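Local coordinates for protein PTS system fructose-like EIIB component 3 (PDB 4TN5) that takes part in bacterial sugar uptake, probably relaying a phosphoryl group from its EIIA partner through a cysteine to fructose-like sugars as they cross the membrane, at residues E75-R89 with V101-E113. Residues are numbered along the deposited sequence; the frame is centred on the assembly and turned at random.
Sequences EHCRYVQCSIYAFLR and VLSAPQQTHLILE
The ring of Tyr79 lies over one face of the His109 imidazole in a face-to-face stack, with centroids 4.0 Å apart and planes inclined by 30°. Tyr79 CE2 sits above the middle of the imidazole, CG standing between the backbone N and the carbonyl carbon (chi1 72°), which turns the ring over its partner; two flat aromatic rings on the same face of the sheet suit such stacking. The carbonyl oxygens of Glu75 and Cys77 approach the imidazole edge near its plane, Cys77 O being 3.2 Å from His109 NE2. A bound nickel ion lies about 3 Å from the His109 side chain, and His109 of the second subunit packs against this His109. Replacing His109 by an alanine removes the imidazole, and would probably leave the Tyr79 ring without its stacking partner and the nickel without this neighbouring ring.

The Arg78 guanidinium reaches the end of helix 92-103 on an extended chain. Gln107 N stands over one face and Leu102 O over the other, while the carbonyls of Val101, Ala104 and Pro105 ring its edge; several of these approaches are implausibly short, so individual bonds are doubtful, yet a cation suits a cluster of carbonyl oxygens.

Beyond the stack, strands 79-82 and 108-111 run parallel, sheet neighbours joined by a beta-alpha-beta crossover through helices 84-89 and 92-103; across His109 and Ile111 the sheet continues into the second subunit. Gln81 N donates to Leu110 O (2.7 Å), and Leu112 N to Gln81 O (2.7 Å) at an almost straight 178°. On the helix side, apolar, branched Val80 suits the buried face, packing on Val101, CG2 to CG2 at 3.6 Å.

Arg89 NH1 meets Glu113 OE1 in a 2.7 Å salt bridge, and Arg93 holds the other carboxylate oxygen. Two arginines would thus favour a charged Glu113 side chain.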
loop_
_atom_site.group_PDB
_atom_site.type_symbol
_atom_site.label_atom_id
_atom_site.label_comp_id
_atom_site.label_asym_id
_atom_site.label_seq_id
_atom_site.Cartn_x
_atom_site.Cartn_y
_atom_site.Cartn_z
ATOM N N GLU A 75 2.020 -8.983 -0.976
ATOM C CA GLU A 75 1.881 -8.159 0.226
ATOM C C GLU A 75 3.218 -7.607 0.725
ATOM O O GLU A 75 3.260 -6.553 1.360
ATOM C CB GLU A 75 1.139 -8.906 1.342
ATOM C CG GLU A 75 1.962 -9.946 2.088
ATOM C CD GLU A 75 1.096 -10.917 2.872
ATOM O OE1 GLU A 75 0.168 -10.457 3.572
ATOM O OE2 GLU A 75 1.341 -12.139 2.787
ATOM N N HIS A 76 4.307 -8.307 0.423
ATOM C CA HIS A 76 5.636 -7.855 0.827
ATOM C C HIS A 76 6.461 -7.337 -0.346
ATOM O O HIS A 76 7.691 -7.393 -0.324
ATOM C CB HIS A 76 6.396 -8.967 1.550
ATOM C CG HIS A 76 5.781 -9.367 2.853
ATOM N ND1 HIS A 76 5.688 -8.506 3.924
ATOM C CD2 HIS A 76 5.237 -10.538 3.262
ATOM C CE1 HIS A 76 5.106 -9.127 4.935
ATOM N NE2 HIS A 76 4.823 -10.361 4.559
ATOM N N CYS A 77 5.781 -6.825 -1.364
ATOM C CA CYS A 77 6.463 -6.275 -2.524
ATOM C C CYS A 77 6.183 -4.787 -2.665
ATOM O O CYS A 77 5.114 -4.308 -2.289
ATOM C CB CYS A 77 6.015 -6.992 -3.802
ATOM S SG CYS A 77 6.048 -8.794 -3.713
ATOM N N ARG A 78 7.156 -4.056 -3.192
ATOM C CA ARG A 78 6.892 -2.725 -3.698
ATOM C C ARG A 78 6.019 -2.942 -4.917
ATOM O O ARG A 78 6.378 -3.730 -5.791
ATOM C CB ARG A 78 8.188 -2.062 -4.151
ATOM C CG ARG A 78 9.219 -1.831 -3.071
ATOM C CD ARG A 78 10.510 -1.349 -3.705
ATOM N NE ARG A 78 11.439 -0.802 -2.725
ATOM C CZ ARG A 78 11.501 0.484 -2.403
ATOM N NH1 ARG A 78 10.680 1.353 -2.976
ATOM N NH2 ARG A 78 12.375 0.902 -1.500
ATOM N N TYR A 79 4.872 -2.277 -4.989
ATOM C CA TYR A 79 4.054 -2.410 -6.189
ATOM C C TYR A 79 3.159 -1.224 -6.527
ATOM O O TYR A 79 2.817 -0.409 -5.670
ATOM C CB TYR A 79 3.252 -3.725 -6.190
ATOM C CG TYR A 79 2.090 -3.804 -5.223
ATOM C CD1 TYR A 79 0.863 -3.227 -5.530
ATOM C CD2 TYR A 79 2.206 -4.495 -4.024
ATOM C CE1 TYR A 79 -0.206 -3.311 -4.656
ATOM C CE2 TYR A 79 1.141 -4.586 -3.146
ATOM C CZ TYR A 79 -0.062 -3.991 -3.468
ATOM O OH TYR A 79 -1.123 -4.079 -2.597
ATOM N N VAL A 80 2.803 -1.145 -7.804
ATOM C CA VAL A 80 1.835 -0.183 -8.297
ATOM C C VAL A 80 0.626 -0.953 -8.804
ATOM O O VAL A 80 0.771 -1.926 -9.543
ATOM C CB VAL A 80 2.412 0.648 -9.457
ATOM C CG1 VAL A 80 1.369 1.620 -9.989
ATOM C CG2 VAL A 80 3.656 1.389 -9.009
ATOM N N GLN A 81 -0.564 -0.531 -8.396
ATOM C CA GLN A 81 -1.785 -1.175 -8.860
ATOM C C GLN A 81 -2.692 -0.189 -9.583
ATOM O O GLN A 81 -2.878 0.943 -9.137
ATOM C CB GLN A 81 -2.534 -1.832 -7.698
ATOM C CG GLN A 81 -3.839 -2.499 -8.111
ATOM C CD GLN A 81 -4.425 -3.372 -7.021
ATOM O OE1 GLN A 81 -3.720 -3.807 -6.110
ATOM N NE2 GLN A 81 -5.724 -3.635 -7.108
ATOM N N CYS A 82 -3.249 -0.626 -10.708
ATOM C CA CYS A 82 -4.186 0.188 -11.468
ATOM C C CYS A 82 -5.119 -0.705 -12.274
ATOM O O CYS A 82 -4.851 -1.892 -12.460
ATOM C CB CYS A 82 -3.438 1.139 -12.403
ATOM S SG CYS A 82 -2.515 0.318 -13.721
ATOM N N SER A 83 -6.220 -0.131 -12.745
ATOM C CA SER A 83 -7.157 -0.862 -13.585
ATOM C C SER A 83 -6.601 -0.980 -14.999
ATOM O O SER A 83 -5.697 -0.236 -15.380
ATOM C CB SER A 83 -8.516 -0.163 -13.604
ATOM O OG SER A 83 -8.387 1.196 -13.981
ATOM N N ILE A 84 -7.143 -1.918 -15.773
ATOM C CA ILE A 84 -6.692 -2.125 -17.148
ATOM C C ILE A 84 -6.971 -0.920 -18.038
ATOM O O ILE A 84 -6.064 -0.388 -18.677
ATOM C CB ILE A 84 -7.325 -3.374 -17.796
ATOM C CG1 ILE A 84 -6.587 -4.633 -17.348
ATOM C CG2 ILE A 84 -7.272 -3.275 -19.318
ATOM C CD1 ILE A 84 -6.909 -5.854 -18.192
ATOM N N TYR A 85 -8.216 -0.472 -18.089
ATOM C CA TYR A 85 -8.527 0.627 -18.992
ATOM C C TYR A 85 -7.783 1.922 -18.620
ATOM O O TYR A 85 -7.648 2.830 -19.433
ATOM C CB TYR A 85 -10.033 0.776 -19.109
ATOM C CG TYR A 85 -10.828 -0.471 -19.248
ATOM C CD1 TYR A 85 -10.428 -1.528 -20.068
ATOM C CD2 TYR A 85 -11.943 -0.643 -18.471
ATOM C CE1 TYR A 85 -11.185 -2.682 -20.132
ATOM C CE2 TYR A 85 -12.663 -1.787 -18.543
ATOM C CZ TYR A 85 -12.299 -2.791 -19.368
ATOM O OH TYR A 85 -13.080 -3.907 -19.395
ATOM N N ALA A 86 -7.270 1.984 -17.394
ATOM C CA ALA A 86 -6.375 3.070 -16.984
ATOM C C ALA A 86 -4.950 2.933 -17.531
ATOM O O ALA A 86 -4.351 3.911 -17.987
ATOM C CB ALA A 86 -6.341 3.193 -15.480
ATOM N N PHE A 87 -4.403 1.724 -17.469
ATOM C CA PHE A 87 -3.084 1.456 -18.032
ATOM C C PHE A 87 -3.130 1.651 -19.537
ATOM O O PHE A 87 -2.172 2.128 -20.150
ATOM C CB PHE A 87 -2.644 0.030 -17.707
ATOM C CG PHE A 87 -1.358 -0.371 -18.367
ATOM C CD1 PHE A 87 -0.143 0.032 -17.842
ATOM C CD2 PHE A 87 -1.364 -1.153 -19.510
ATOM C CE1 PHE A 87 1.042 -0.335 -18.444
ATOM C CE2 PHE A 87 -0.180 -1.522 -20.117
ATOM C CZ PHE A 87 1.023 -1.112 -19.583
ATOM N N LEU A 88 -4.260 1.281 -20.127
ATOM C CA LEU A 88 -4.427 1.423 -21.563
ATOM C C LEU A 88 -4.483 2.877 -22.038
ATOM O O LEU A 88 -3.759 3.243 -22.971
ATOM C CB LEU A 88 -5.633 0.631 -22.078
ATOM C CG LEU A 88 -5.500 -0.892 -22.067
ATOM C CD1 LEU A 88 -6.652 -1.524 -22.836
ATOM C CD2 LEU A 88 -4.162 -1.320 -22.650
ATOM N N ARG A 89 -5.310 3.708 -21.398
ATOM C CA ARG A 89 -5.551 5.053 -21.933
ATOM C C ARG A 89 -4.235 5.800 -21.917
ATOM O O ARG A 89 -3.842 6.388 -22.917
ATOM C CB ARG A 89 -6.668 5.803 -21.213
ATOM C CG ARG A 89 -6.328 6.550 -19.946
ATOM C CD ARG A 89 -7.653 7.062 -19.446
ATOM N NE ARG A 89 -8.517 5.946 -19.023
ATOM C CZ ARG A 89 -8.515 5.450 -17.788
ATOM N NH1 ARG A 89 -7.723 5.977 -16.876
ATOM N NH2 ARG A 89 -9.314 4.459 -17.443
ATOM N N VAL A 101 8.166 4.128 -7.046
ATOM C CA VAL A 101 8.071 3.010 -6.112
ATOM C C VAL A 101 9.370 2.206 -6.105
ATOM O O VAL A 101 9.801 1.701 -5.069
ATOM C CB VAL A 101 6.880 2.095 -6.470
ATOM C CG1 VAL A 101 6.866 0.855 -5.600
ATOM C CG2 VAL A 101 5.571 2.858 -6.328
ATOM N N LEU A 102 9.997 2.113 -7.272
ATOM C CA LEU A 102 11.316 1.511 -7.403
ATOM C C LEU A 102 12.359 2.371 -6.692
ATOM O O LEU A 102 13.208 1.862 -5.960
ATOM C CB LEU A 102 11.670 1.373 -8.885
ATOM C CG LEU A 102 12.977 0.695 -9.293
ATOM C CD1 LEU A 102 13.099 -0.668 -8.648
ATOM C CD2 LEU A 102 13.044 0.580 -10.808
ATOM N N SER A 103 12.274 3.682 -6.904
ATOM C CA SER A 103 13.236 4.630 -6.345
ATOM C C SER A 103 13.061 4.853 -4.844
ATOM O O SER A 103 14.016 4.709 -4.079
ATOM C CB SER A 103 13.142 5.973 -7.077
ATOM O OG SER A 103 13.797 6.999 -6.353
ATOM N N ALA A 104 11.843 5.210 -4.439
ATOM C CA ALA A 104 11.524 5.550 -3.049
ATOM C C ALA A 104 12.090 4.542 -2.047
ATOM O O ALA A 104 11.999 3.336 -2.258
ATOM C CB ALA A 104 10.017 5.718 -2.879
ATOM N N PRO A 105 12.654 5.044 -0.955
ATOM C CA PRO A 105 13.321 4.197 0.043
ATOM C C PRO A 105 12.517 2.984 0.524
ATOM O O PRO A 105 13.052 1.874 0.529
ATOM C CB PRO A 105 13.556 5.161 1.210
ATOM C CG PRO A 105 13.658 6.502 0.567
ATOM C CD PRO A 105 12.706 6.472 -0.595
ATOM N N GLN A 106 11.271 3.190 0.937
ATOM C CA GLN A 106 10.500 2.137 1.603
ATOM C C GLN A 106 9.584 1.304 0.704
ATOM O O GLN A 106 9.309 1.666 -0.441
ATOM C CB GLN A 106 9.687 2.731 2.759
ATOM C CG GLN A 106 10.339 3.931 3.425
ATOM C CD GLN A 106 10.309 5.170 2.552
ATOM O OE1 GLN A 106 10.036 5.092 1.354
ATOM N NE2 GLN A 106 10.589 6.322 3.149
ATOM N N GLN A 107 9.116 0.184 1.251
ATOM C CA GLN A 107 8.177 -0.708 0.581
ATOM C C GLN A 107 6.856 0.053 0.536
ATOM O O GLN A 107 6.089 0.039 1.498
ATOM C CB GLN A 107 8.074 -2.039 1.329
ATOM C CG GLN A 107 6.910 -2.910 0.888
ATOM C CD GLN A 107 6.759 -4.155 1.740
ATOM O OE1 GLN A 107 7.746 -4.741 2.184
ATOM N NE2 GLN A 107 5.518 -4.567 1.971
ATOM N N THR A 108 6.600 0.716 -0.587
ATOM C CA THR A 108 5.376 1.488 -0.760
ATOM C C THR A 108 4.475 0.713 -1.720
ATOM O O THR A 108 4.939 0.140 -2.706
ATOM C CB THR A 108 5.559 2.923 -1.294
ATOM O OG1 THR A 108 4.326 3.380 -1.864
ATOM C CG2 THR A 108 6.645 2.963 -2.357
ATOM N N HIS A 109 3.184 0.698 -1.405
ATOM C CA HIS A 109 2.160 0.248 -2.336
ATOM C C HIS A 109 1.529 1.497 -2.927
ATOM O O HIS A 109 1.231 2.444 -2.203
ATOM C CB HIS A 109 1.083 -0.561 -1.616
ATOM C CG HIS A 109 1.575 -1.846 -1.027
ATOM N ND1 HIS A 109 0.770 -2.671 -0.272
ATOM C CD2 HIS A 109 2.784 -2.451 -1.085
ATOM C CE1 HIS A 109 1.461 -3.727 0.113
ATOM N NE2 HIS A 109 2.688 -3.620 -0.367
ATOM N N LEU A 110 1.326 1.508 -4.238
ATOM C CA LEU A 110 0.742 2.673 -4.883
ATOM C C LEU A 110 -0.485 2.278 -5.686
ATOM O O LEU A 110 -0.396 1.500 -6.636
ATOM C CB LEU A 110 1.772 3.364 -5.783
ATOM C CG LEU A 110 1.690 4.884 -5.966
ATOM C CD1 LEU A 110 2.881 5.374 -6.774
ATOM C CD2 LEU A 110 0.385 5.317 -6.625
ATOM N N ILE A 111 -1.637 2.806 -5.295
ATOM C CA ILE A 111 -2.827 2.629 -6.102
ATOM C C ILE A 111 -2.975 3.822 -6.999
ATOM O O ILE A 111 -3.020 4.974 -6.554
ATOM C CB ILE A 111 -4.098 2.437 -5.273
ATOM C CG1 ILE A 111 -4.257 0.957 -4.941
ATOM C CG2 ILE A 111 -5.325 2.919 -6.044
ATOM C CD1 ILE A 111 -5.608 0.593 -4.395
ATOM N N LEU A 112 -3.053 3.554 -8.299
ATOM C CA LEU A 112 -3.199 4.613 -9.291
ATOM C C LEU A 112 -4.541 4.502 -10.006
ATOM O O LEU A 112 -5.320 3.585 -9.747
ATOM C CB LEU A 112 -2.140 4.469 -10.387
ATOM C CG LEU A 112 -0.844 5.256 -10.184
ATOM C CD1 LEU A 112 0.066 5.116 -11.395
ATOM C CD2 LEU A 112 -1.142 6.720 -9.899
ATOM N N GLU A 113 -4.805 5.442 -10.907
ATOM C CA GLU A 113 -6.053 5.453 -11.661
ATOM C C GLU A 113 -6.625 4.064 -11.929
ATOM O O GLU A 113 -5.790 3.107 -12.059
ATOM C CB GLU A 113 -5.914 6.227 -12.973
ATOM C CG GLU A 113 -6.003 7.736 -12.816
ATOM C CD GLU A 113 -6.611 8.413 -14.028
ATOM O OE1 GLU A 113 -6.788 7.736 -15.062
ATOM O OE2 GLU A 113 -6.911 9.623 -13.947
ATOM O OXT GLU A 113 -7.896 3.964 -12.004
#